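Local atomic coordinates of DNA repair protein PprA (Deinococcus deserti, PDB entry 6MC8), a protein that probably binds DNA and takes part in the repair of radiation-induced DNA damage and in genome segregation, forming dimers and filaments. Residues A[165-179]-A[182-196]. The protein carries 2 engineered substitutions. Numbering follows the deposited sequence.
Sequences ARDFETHWTPGAAQT and RTWRQGETLAVEVHR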
ATOM      1  N   ALA A 165       3.885   8.105   4.451  1.00 36.35           N
ATOM      2  CA  ALA A 165       2.979   7.060   4.015  1.00 30.30           C
ATOM      3  C   ALA A 165       3.644   6.116   3.021  1.00 25.92           C
ATOM      4  O   ALA A 165       4.726   6.367   2.490  1.00 29.13           O
ATOM      5  CB  ALA A 165       1.720   7.669   3.402  1.00 29.40           C
ATOM      6  N   ARG A 166       2.960   5.003   2.791  1.00 23.62           N
ATOM      7  CA  ARG A 166       3.207   4.047   1.722  1.00 33.44           C
ATOM      8  C   ARG A 166       2.410   4.501   0.506  1.00 28.11           C
ATOM      9  O   ARG A 166       2.313   5.709   0.278  1.00 33.90           O
ATOM     10  CB  ARG A 166       2.858   2.637   2.176  1.00 26.98           C
ATOM     11  CG  ARG A 166       3.776   2.157   3.285  1.00 31.60           C
ATOM     12  CD  ARG A 166       3.272   0.904   3.950  1.00 35.08           C
ATOM     13  NE  ARG A 166       4.097   0.534   5.094  1.00 38.02           N
ATOM     14  CZ  ARG A 166       5.025  -0.412   5.080  1.00 36.68           C
ATOM     15  NH1 ARG A 166       5.224  -1.132   3.991  1.00 29.92           N
ATOM     16  NH2 ARG A 166       5.727  -0.664   6.171  1.00 34.82           N
ATOM     17  N   ASP A 167       2.007   3.560  -0.353  1.00 23.03           N
ATOM     18  CA  ASP A 167       1.193   3.863  -1.528  1.00 27.87           C
ATOM     19  C   ASP A 167      -0.010   4.742  -1.198  1.00 33.97           C
ATOM     20  O   ASP A 167      -0.769   4.466  -0.271  1.00 38.37           O
ATOM     21  CB  ASP A 167       0.683   2.582  -2.186  1.00 23.28           C
ATOM     22  CG  ASP A 167       1.793   1.691  -2.679  1.00 31.65           C
ATOM     23  OD1 ASP A 167       2.939   2.160  -2.790  1.00 29.06           O
ATOM     24  OD2 ASP A 167       1.502   0.526  -3.006  1.00 33.57           O
ATOM     25  N   PHE A 168      -0.146   5.834  -1.944  1.00 35.55           N
ATOM     26  CA  PHE A 168      -1.277   6.738  -1.819  1.00 31.90           C
ATOM     27  C   PHE A 168      -1.574   7.281  -3.207  1.00 27.34           C
ATOM     28  O   PHE A 168      -0.769   7.129  -4.123  1.00 25.65           O
ATOM     29  CB  PHE A 168      -0.999   7.881  -0.823  1.00 27.97           C
ATOM     30  CG  PHE A 168      -0.016   8.909  -1.319  1.00 32.88           C
ATOM     31  CD1 PHE A 168       1.345   8.695  -1.210  1.00 29.97           C
ATOM     32  CD2 PHE A 168      -0.454  10.115  -1.852  1.00 29.63           C
ATOM     33  CE1 PHE A 168       2.244   9.643  -1.662  1.00 29.36           C
ATOM     34  CE2 PHE A 168       0.442  11.054  -2.305  1.00 26.92           C
ATOM     35  CZ  PHE A 168       1.791  10.820  -2.205  1.00 27.92           C
ATOM     36  N   GLU A 169      -2.739   7.886  -3.370  1.00 27.07           N
ATOM     37  CA  GLU A 169      -3.032   8.473  -4.693  1.00 24.67           C
ATOM     38  C   GLU A 169      -3.988   9.626  -4.469  1.00 23.61           C
ATOM     39  O   GLU A 169      -4.908   9.475  -3.735  1.00 24.64           O
ATOM     40  CB  GLU A 169      -3.747   7.488  -5.607  1.00 23.55           C
ATOM     41  CG  GLU A 169      -4.129   8.083  -6.927  1.00 25.10           C
ATOM     42  CD  GLU A 169      -4.787   7.110  -7.857  1.00 22.98           C
ATOM     43  OE1 GLU A 169      -4.918   5.930  -7.478  1.00 26.15           O
ATOM     44  OE2 GLU A 169      -5.174   7.526  -8.966  1.00 28.08           O
ATOM     45  N   THR A 170      -3.710  10.764  -5.055  1.00 26.39           N
ATOM     46  CA  THR A 170      -4.650  11.897  -4.935  1.00 27.59           C
ATOM     47  C   THR A 170      -5.592  11.932  -6.131  1.00 28.18           C
ATOM     48  O   THR A 170      -5.306  11.358  -7.169  1.00 26.82           O
ATOM     49  CB  THR A 170      -3.986  13.254  -4.724  1.00 22.69           C
ATOM     50  OG1 THR A 170      -3.354  13.654  -5.920  1.00 28.06           O
ATOM     51  CG2 THR A 170      -2.943  13.255  -3.648  1.00 26.77           C
ATOM     52  N   HIS A 171      -6.727  12.574  -5.910  1.00 26.16           N
ATOM     53  CA  HIS A 171      -7.741  12.901  -6.930  1.00 24.04           C
ATOM     54  C   HIS A 171      -7.249  14.137  -7.674  1.00 28.84           C
ATOM     55  O   HIS A 171      -6.342  14.798  -7.248  1.00 30.38           O
ATOM     56  CB  HIS A 171      -9.095  13.240  -6.293  1.00 31.88           C
ATOM     57  CG  HIS A 171     -10.026  12.121  -5.960  1.00 31.17           C
ATOM     58  ND1 HIS A 171     -10.617  11.349  -6.894  1.00 30.70           N
ATOM     59  CD2 HIS A 171     -10.541  11.715  -4.794  1.00 27.61           C
ATOM     60  CE1 HIS A 171     -11.394  10.486  -6.313  1.00 26.20           C
ATOM     61  NE2 HIS A 171     -11.364  10.684  -5.054  1.00 23.24           N
ATOM     62  N   TRP A 172      -7.888  14.467  -8.768  1.00 30.59           N
ATOM     63  CA  TRP A 172      -7.521  15.659  -9.516  1.00 25.22           C
ATOM     64  C   TRP A 172      -7.752  16.908  -8.676  1.00 24.76           C
ATOM     65  O   TRP A 172      -8.763  17.036  -7.985  1.00 32.71           O
ATOM     66  CB  TRP A 172      -8.333  15.758 -10.805  1.00 25.65           C
ATOM     67  CG  TRP A 172      -8.040  14.729 -11.844  1.00 26.18           C
ATOM     68  CD1 TRP A 172      -8.817  13.669 -12.187  1.00 30.03           C
ATOM     69  CD2 TRP A 172      -6.882  14.660 -12.675  1.00 22.42           C
ATOM     70  NE1 TRP A 172      -8.225  12.952 -13.189  1.00 25.58           N
ATOM     71  CE2 TRP A 172      -7.030  13.538 -13.504  1.00 24.53           C
ATOM     72  CE3 TRP A 172      -5.732  15.439 -12.796  1.00 23.73           C
ATOM     73  CZ2 TRP A 172      -6.078  13.181 -14.447  1.00 22.41           C
ATOM     74  CZ3 TRP A 172      -4.790  15.081 -13.722  1.00 25.68           C
ATOM     75  CH2 TRP A 172      -4.966  13.961 -14.538  1.00 23.14           C
ATOM     76  N   THR A 173      -6.794  17.826  -8.726  1.00 23.28           N
ATOM     77  CA  THR A 173      -6.922  19.122  -8.090  1.00 28.02           C
ATOM     78  C   THR A 173      -6.456  20.174  -9.091  1.00 28.90           C
ATOM     79  O   THR A 173      -5.634  19.869  -9.962  1.00 30.74           O
ATOM     80  CB  THR A 173      -6.123  19.174  -6.759  1.00 26.70           C
ATOM     81  OG1 THR A 173      -6.415  20.376  -6.038  1.00 41.13           O
ATOM     82  CG2 THR A 173      -4.642  19.089  -6.973  1.00 24.04           C
ATOM     83  N   PRO A 174      -7.028  21.379  -9.064  1.00 33.17           N
ATOM     84  CA  PRO A 174      -6.661  22.387 -10.068  1.00 31.44           C
ATOM     85  C   PRO A 174      -5.241  22.896  -9.871  1.00 27.76           C
ATOM     86  O   PRO A 174      -4.824  23.205  -8.755  1.00 32.61           O
ATOM     87  CB  PRO A 174      -7.691  23.499  -9.843  1.00 31.94           C
ATOM     88  CG  PRO A 174      -8.821  22.837  -9.184  1.00 30.46           C
ATOM     89  CD  PRO A 174      -8.229  21.787  -8.316  1.00 27.31           C
ATOM     90  N   GLY A 175      -4.540  23.021 -10.988  1.00 24.76           N
ATOM     91  CA  GLY A 175      -3.188  23.582 -11.025  1.00 28.31           C
ATOM     92  C   GLY A 175      -3.071  24.907 -11.761  1.00 31.99           C
ATOM     93  O   GLY A 175      -1.963  25.342 -11.887  1.00 39.45           O
ATOM     94  N   ALA A 176      -4.183  25.478 -12.211  1.00 32.19           N
ATOM     95  CA  ALA A 176      -4.417  26.724 -12.992  1.00 36.45           C
ATOM     96  C   ALA A 176      -4.162  26.496 -14.476  1.00 35.78           C
ATOM     97  O   ALA A 176      -3.896  25.402 -14.828  1.00 32.47           O
ATOM     98  CB  ALA A 176      -3.684  27.938 -12.477  1.00 36.35           C
ATOM     99  N   ALA A 177      -4.377  27.506 -15.306  1.00 36.24           N
ATOM    100  CA  ALA A 177      -4.035  27.495 -16.747  1.00 30.38           C
ATOM    101  C   ALA A 177      -4.611  26.285 -17.485  1.00 30.35           C
ATOM    102  O   ALA A 177      -3.907  25.752 -18.306  1.00 23.47           O
ATOM    103  CB  ALA A 177      -2.545  27.554 -16.864  1.00 23.92           C
ATOM    104  N   GLN A 178      -5.850  25.916 -17.163  1.00 31.69           N
ATOM    105  CA  GLN A 178      -6.597  24.726 -17.640  1.00 31.73           C
ATOM    106  C   GLN A 178      -5.851  23.465 -17.208  1.00 28.83           C
ATOM    107  O   GLN A 178      -6.151  22.451 -17.730  1.00 30.10           O
ATOM    108  CB  GLN A 178      -6.829  24.723 -19.143  1.00 29.93           C
ATOM    109  CG  GLN A 178      -7.744  25.803 -19.630  1.00 32.64           C
ATOM    110  CD  GLN A 178      -7.806  25.817 -21.133  1.00 38.36           C
ATOM    111  OE1 GLN A 178      -7.137  25.057 -21.813  1.00 45.01           O
ATOM    112  NE2 GLN A 178      -8.612  26.700 -21.668  1.00 37.81           N
ATOM    113  N   THR A 179      -5.053  23.547 -16.157  1.00 27.97           N
ATOM    114  CA  THR A 179      -4.196  22.448 -15.739  1.00 28.34           C
ATOM    115  C   THR A 179      -4.749  21.780 -14.486  1.00 28.41           C
ATOM    116  O   THR A 179      -5.133  22.452 -13.528  1.00 30.77           O
ATOM    117  CB  THR A 179      -2.773  22.978 -15.510  1.00 28.23           C
ATOM    118  OG1 THR A 179      -2.122  23.174 -16.770  1.00 29.59           O
ATOM    119  CG2 THR A 179      -1.950  22.102 -14.608  1.00 30.25           C
ATOM    120  N   ARG A 182      -2.323  15.603 -10.097  1.00 25.24           N
ATOM    121  CA  ARG A 182      -2.481  14.569  -9.086  1.00 29.08           C
ATOM    122  C   ARG A 182      -1.137  13.914  -8.801  1.00 28.13           C
ATOM    123  O   ARG A 182      -0.234  13.918  -9.637  1.00 27.33           O
ATOM    124  CB  ARG A 182      -3.516  13.515  -9.501  1.00 22.77           C
ATOM    125  CG  ARG A 182      -3.208  12.754 -10.770  1.00 22.57           C
ATOM    126  CD  ARG A 182      -4.369  11.851 -11.103  1.00 20.49           C
ATOM    127  NE  ARG A 182      -4.225  11.177 -12.385  1.00 25.58           N
ATOM    128  CZ  ARG A 182      -5.121  10.333 -12.880  1.00 29.48           C
ATOM    129  NH1 ARG A 182      -6.217  10.061 -12.197  1.00 23.15           N
ATOM    130  NH2 ARG A 182      -4.925   9.766 -14.058  1.00 26.53           N
ATOM    131  N   THR A 183      -1.023  13.352  -7.603  1.00 28.83           N
ATOM    132  CA  THR A 183       0.216  12.795  -7.081  1.00 27.05           C
ATOM    133  C   THR A 183      -0.061  11.410  -6.517  1.00 26.14           C
ATOM    134  O   THR A 183      -1.064  11.208  -5.830  1.00 25.41           O
ATOM    135  CB  THR A 183       0.802  13.724  -5.999  1.00 30.63           C
ATOM    136  OG1 THR A 183       1.180  14.972  -6.594  1.00 27.89           O
ATOM    137  CG2 THR A 183       2.002  13.104  -5.293  1.00 24.00           C
ATOM    138  N   TRP A 184       0.810  10.449  -6.825  1.00 27.60           N
ATOM    139  CA  TRP A 184       0.633   9.113  -6.286  1.00 21.43           C
ATOM    140  C   TRP A 184       1.981   8.449  -6.050  1.00 25.04           C
ATOM    141  O   TRP A 184       2.977   8.773  -6.699  1.00 24.00           O
ATOM    142  CB  TRP A 184      -0.245   8.258  -7.207  1.00 21.10           C
ATOM    143  CG  TRP A 184       0.361   7.826  -8.507  1.00 23.16           C
ATOM    144  CD1 TRP A 184       0.871   6.600  -8.799  1.00 18.57           C
ATOM    145  CD2 TRP A 184       0.543   8.624  -9.681  1.00 25.46           C
ATOM    146  NE1 TRP A 184       1.331   6.571 -10.086  1.00 23.86           N
ATOM    147  CE2 TRP A 184       1.147   7.804 -10.650  1.00 26.51           C
ATOM    148  CE3 TRP A 184       0.252   9.951 -10.007  1.00 26.39           C
ATOM    149  CZ2 TRP A 184       1.456   8.262 -11.927  1.00 21.31           C
ATOM    150  CZ3 TRP A 184       0.564  10.402 -11.272  1.00 23.58           C
ATOM    151  CH2 TRP A 184       1.165   9.563 -12.212  1.00 20.98           C
ATOM    152  N   ARG A 185       1.998   7.528  -5.091  1.00 22.76           N
ATOM    153  CA  ARG A 185       3.135   6.659  -4.826  1.00 26.48           C
ATOM    154  C   ARG A 185       2.729   5.214  -5.080  1.00 24.36           C
ATOM    155  O   ARG A 185       1.655   4.785  -4.655  1.00 24.56           O
ATOM    156  CB  ARG A 185       3.649   6.819  -3.387  1.00 30.45           C
ATOM    157  CG  ARG A 185       4.763   5.840  -3.022  1.00 28.80           C
ATOM    158  CD  ARG A 185       5.342   6.038  -1.639  1.00 26.15           C
ATOM    159  NE  ARG A 185       6.181   7.223  -1.568  1.00 29.88           N
ATOM    160  CZ  ARG A 185       5.917   8.277  -0.817  1.00 30.36           C
ATOM    161  NH1 ARG A 185       4.837   8.291  -0.056  1.00 36.57           N
ATOM    162  NH2 ARG A 185       6.738   9.314  -0.818  1.00 28.91           N
ATOM    163  N   GLN A 186       3.577   4.477  -5.791  1.00 24.97           N
ATOM    164  CA  GLN A 186       3.417   3.038  -5.955  1.00 28.66           C
ATOM    165  C   GLN A 186       4.749   2.383  -5.626  1.00 27.13           C
ATOM    166  O   GLN A 186       5.684   2.432  -6.432  1.00 30.76           O
ATOM    167  CB  GLN A 186       2.959   2.674  -7.363  1.00 24.57           C
ATOM    168  CG  GLN A 186       2.602   1.214  -7.504  1.00 27.38           C
ATOM    169  CD  GLN A 186       2.114   0.871  -8.884  1.00 45.08           C
ATOM    170  OE1 GLN A 186       2.117   1.709  -9.780  1.00 53.74           O
ATOM    171  NE2 GLN A 186       1.676  -0.365  -9.065  1.00 58.43           N
ATOM    172  N   GLY A 187       4.835   1.777  -4.447  1.00 27.29           N
ATOM    173  CA  GLY A 187       6.069   1.171  -3.996  1.00 25.74           C
ATOM    174  C   GLY A 187       7.096   2.197  -3.578  1.00 28.78           C
ATOM    175  O   GLY A 187       6.889   2.936  -2.614  1.00 34.84           O
ATOM    176  N   GLU A 188       8.212   2.253  -4.295  1.00 29.82           N
ATOM    177  CA  GLU A 188       9.259   3.225  -4.027  1.00 36.32           C
ATOM    178  C   GLU A 188       9.176   4.438  -4.937  1.00 31.94           C
ATOM    179  O   GLU A 188       9.974   5.365  -4.786  1.00 31.47           O
ATOM    180  CB  GLU A 188      10.634   2.569  -4.169  1.00 40.50           C
ATOM    181  CG  GLU A 188      10.892   1.444  -3.184  1.00 44.81           C
ATOM    182  CD  GLU A 188      10.959   1.921  -1.752  1.00 55.57           C
ATOM    183  OE1 GLU A 188      11.437   3.050  -1.519  1.00 52.21           O
ATOM    184  OE2 GLU A 188      10.524   1.167  -0.858  1.00 63.49           O
ATOM    185  N   THR A 189       8.224   4.458  -5.863  1.00 27.30           N
ATOM    186  CA  THR A 189       8.156   5.462  -6.912  1.00 28.14           C
ATOM    187  C   THR A 189       7.110   6.513  -6.560  1.00 28.67           C
ATOM    188  O   THR A 189       5.916   6.209  -6.515  1.00 25.51           O
ATOM    189  CB  THR A 189       7.815   4.813  -8.252  1.00 24.01           C
ATOM    190  OG1 THR A 189       8.771   3.793  -8.551  1.00 31.07           O
ATOM    191  CG2 THR A 189       7.832   5.844  -9.360  1.00 26.69           C
ATOM    192  N   LEU A 190       7.555   7.741  -6.321  1.00 24.08           N
ATOM    193  CA  LEU A 190       6.665   8.888  -6.234  1.00 23.91           C
ATOM    194  C   LEU A 190       6.459   9.449  -7.630  1.00 28.47           C
ATOM    195  O   LEU A 190       7.405   9.540  -8.415  1.00 29.25           O
ATOM    196  CB  LEU A 190       7.232   9.974  -5.316  1.00 26.61           C
ATOM    197  CG  LEU A 190       6.354  11.207  -5.092  1.00 21.27           C
ATOM    198  CD1 LEU A 190       5.100  10.844  -4.330  1.00 21.86           C
ATOM    199  CD2 LEU A 190       7.106  12.312  -4.399  1.00 23.82           C
ATOM    200  N   ALA A 191       5.224   9.814  -7.947  1.00 22.07           N
ATOM    201  CA  ALA A 191       4.903  10.288  -9.281  1.00 25.76           C
ATOM    202  C   ALA A 191       3.877  11.407  -9.220  1.00 25.11           C
ATOM    203  O   ALA A 191       3.065  11.470  -8.295  1.00 27.39           O
ATOM    204  CB  ALA A 191       4.390   9.152 -10.146  1.00 20.59           C
ATOM    205  N   VAL A 192       3.923  12.289 -10.211  1.00 23.97           N
ATOM    206  CA  VAL A 192       2.994  13.404 -10.318  1.00 26.76           C
ATOM    207  C   VAL A 192       2.636  13.596 -11.789  1.00 25.18           C
ATOM    208  O   VAL A 192       3.498  13.497 -12.670  1.00 25.66           O
ATOM    209  CB  VAL A 192       3.570  14.687  -9.672  1.00 22.64           C
ATOM    210  CG1 VAL A 192       4.896  15.086 -10.273  1.00 22.81           C
ATOM    211  CG2 VAL A 192       2.590  15.840  -9.757  1.00 30.07           C
ATOM    212  N   GLU A 193       1.348  13.790 -12.057  1.00 27.38           N
ATOM    213  CA  GLU A 193       0.837  14.026 -13.397  1.00 19.36           C
ATOM    214  C   GLU A 193       0.317  15.450 -13.469  1.00 23.42           C
ATOM    215  O   GLU A 193      -0.334  15.919 -12.535  1.00 23.69           O
ATOM    216  CB  GLU A 193      -0.278  13.036 -13.744  1.00 18.02           C
ATOM    217  CG  GLU A 193      -0.836  13.184 -15.147  1.00 18.22           C
ATOM    218  CD  GLU A 193      -1.943  12.207 -15.440  1.00 22.17           C
ATOM    219  OE1 GLU A 193      -2.310  11.432 -14.539  1.00 27.40           O
ATOM    220  OE2 GLU A 193      -2.451  12.209 -16.573  1.00 21.86           O
ATOM    221  N   VAL A 194       0.624  16.137 -14.561  1.00 23.15           N
ATOM    222  CA  VAL A 194       0.094  17.460 -14.857  1.00 20.17           C
ATOM    223  C   VAL A 194      -0.638  17.373 -16.186  1.00 22.66           C
ATOM    224  O   VAL A 194      -0.050  16.982 -17.198  1.00 24.68           O
ATOM    225  CB  VAL A 194       1.217  18.512 -14.891  1.00 25.03           C
ATOM    226  CG1 VAL A 194       0.730  19.792 -15.485  1.00 27.77           C
ATOM    227  CG2 VAL A 194       1.721  18.771 -13.494  1.00 27.19           C
ATOM    228  N   HIS A 195      -1.917  17.735 -16.185  1.00 24.25           N
ATOM    229  CA  HIS A 195      -2.817  17.459 -17.296  1.00 21.09           C
ATOM    230  C   HIS A 195      -3.527  18.722 -17.760  1.00 23.68           C
ATOM    231  O   HIS A 195      -4.192  19.390 -16.967  1.00 24.54           O
ATOM    232  CB  HIS A 195      -3.850  16.418 -16.888  1.00 20.42           C
ATOM    233  CG  HIS A 195      -4.845  16.094 -17.953  1.00 24.76           C
ATOM    234  ND1 HIS A 195      -4.550  15.289 -19.028  1.00 19.80           N
ATOM    235  CD2 HIS A 195      -6.138  16.462 -18.102  1.00 23.00           C
ATOM    236  CE1 HIS A 195      -5.617  15.175 -19.795  1.00 22.98           C
ATOM    237  NE2 HIS A 195      -6.593  15.880 -19.257  1.00 24.15           N
ATOM    238  N   ARG A 196      -3.403  19.027 -19.045  1.00 25.46           N
ATOM    239  CA  ARG A 196      -4.235  20.032 -19.703  1.00 25.48           C
ATOM    240  C   ARG A 196      -4.933  19.338 -20.863  1.00 27.10           C
ATOM    241  O   ARG A 196      -4.244  18.757 -21.725  1.00 22.82           O
ATOM    242  CB  ARG A 196      -3.429  21.228 -20.194  1.00 25.06           C
ATOM    243  CG  ARG A 196      -4.312  22.342 -20.722  1.00 29.52           C
ATOM    244  CD  ARG A 196      -3.533  23.489 -21.321  1.00 21.04           C
ATOM    245  NE  ARG A 196      -2.723  24.197 -20.345  1.00 25.67           N
ATOM    246  CZ  ARG A 196      -1.399  24.201 -20.351  1.00 23.79           C
ATOM    247  NH1 ARG A 196      -0.743  23.527 -21.280  1.00 23.19           N
ATOM    248  NH2 ARG A 196      -0.733  24.874 -19.431  1.00 31.23           N
TER
HETATM  249  O   HOH W   1       5.197   2.787  -0.504  1.00 27.97           O
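W172 lays the face of its indole over the side chain of R182: CD makes a CH-pi contact 3.8 Å from the centroid of the six-membered ring, and the guanidinium continues nearly flat across CZ2, its plane only 18° from that of the indole. An extended chain from CG to NE lets R182 reach along the ring, while E193 holds the head in place, OE1 taking bonds from both NE (2.9 Å) and NH2 in the guanidinium plane. H195 brings CB to 3.6 Å from CZ3 of W172. An alanine in place of R182 would probably leave the carboxylate of E193 without its charge partner and W172 without the group that covers this face.

Farther along, T170 pairs twice with T183: its N donates to the carbonyl O at 2.8 Å, and its OG1, set between the backbone N and the carbonyl carbon (chi1 71°), accepts from T183 N. The F168 ring crosses beside R185, whose NH1 binds L161 O and NH2 the carbonyls of I162 and G271, and meets L190 through CZ. At the type II' turn from Q186 to T189, OD1 of D167 receives G187 N on its syn side, 23° out of the carboxylate plane; at the other end, R196 NE points almost straight at A177 O (2.8 Å).

Strands 168-176 and 179-186 form a hairpin, extended by 189-195 into consecutive antiparallel strands; 261-267 lies next across the sheet, and helix 274-304 packs against V192 and V194 and binds R196 through D289 and Q292.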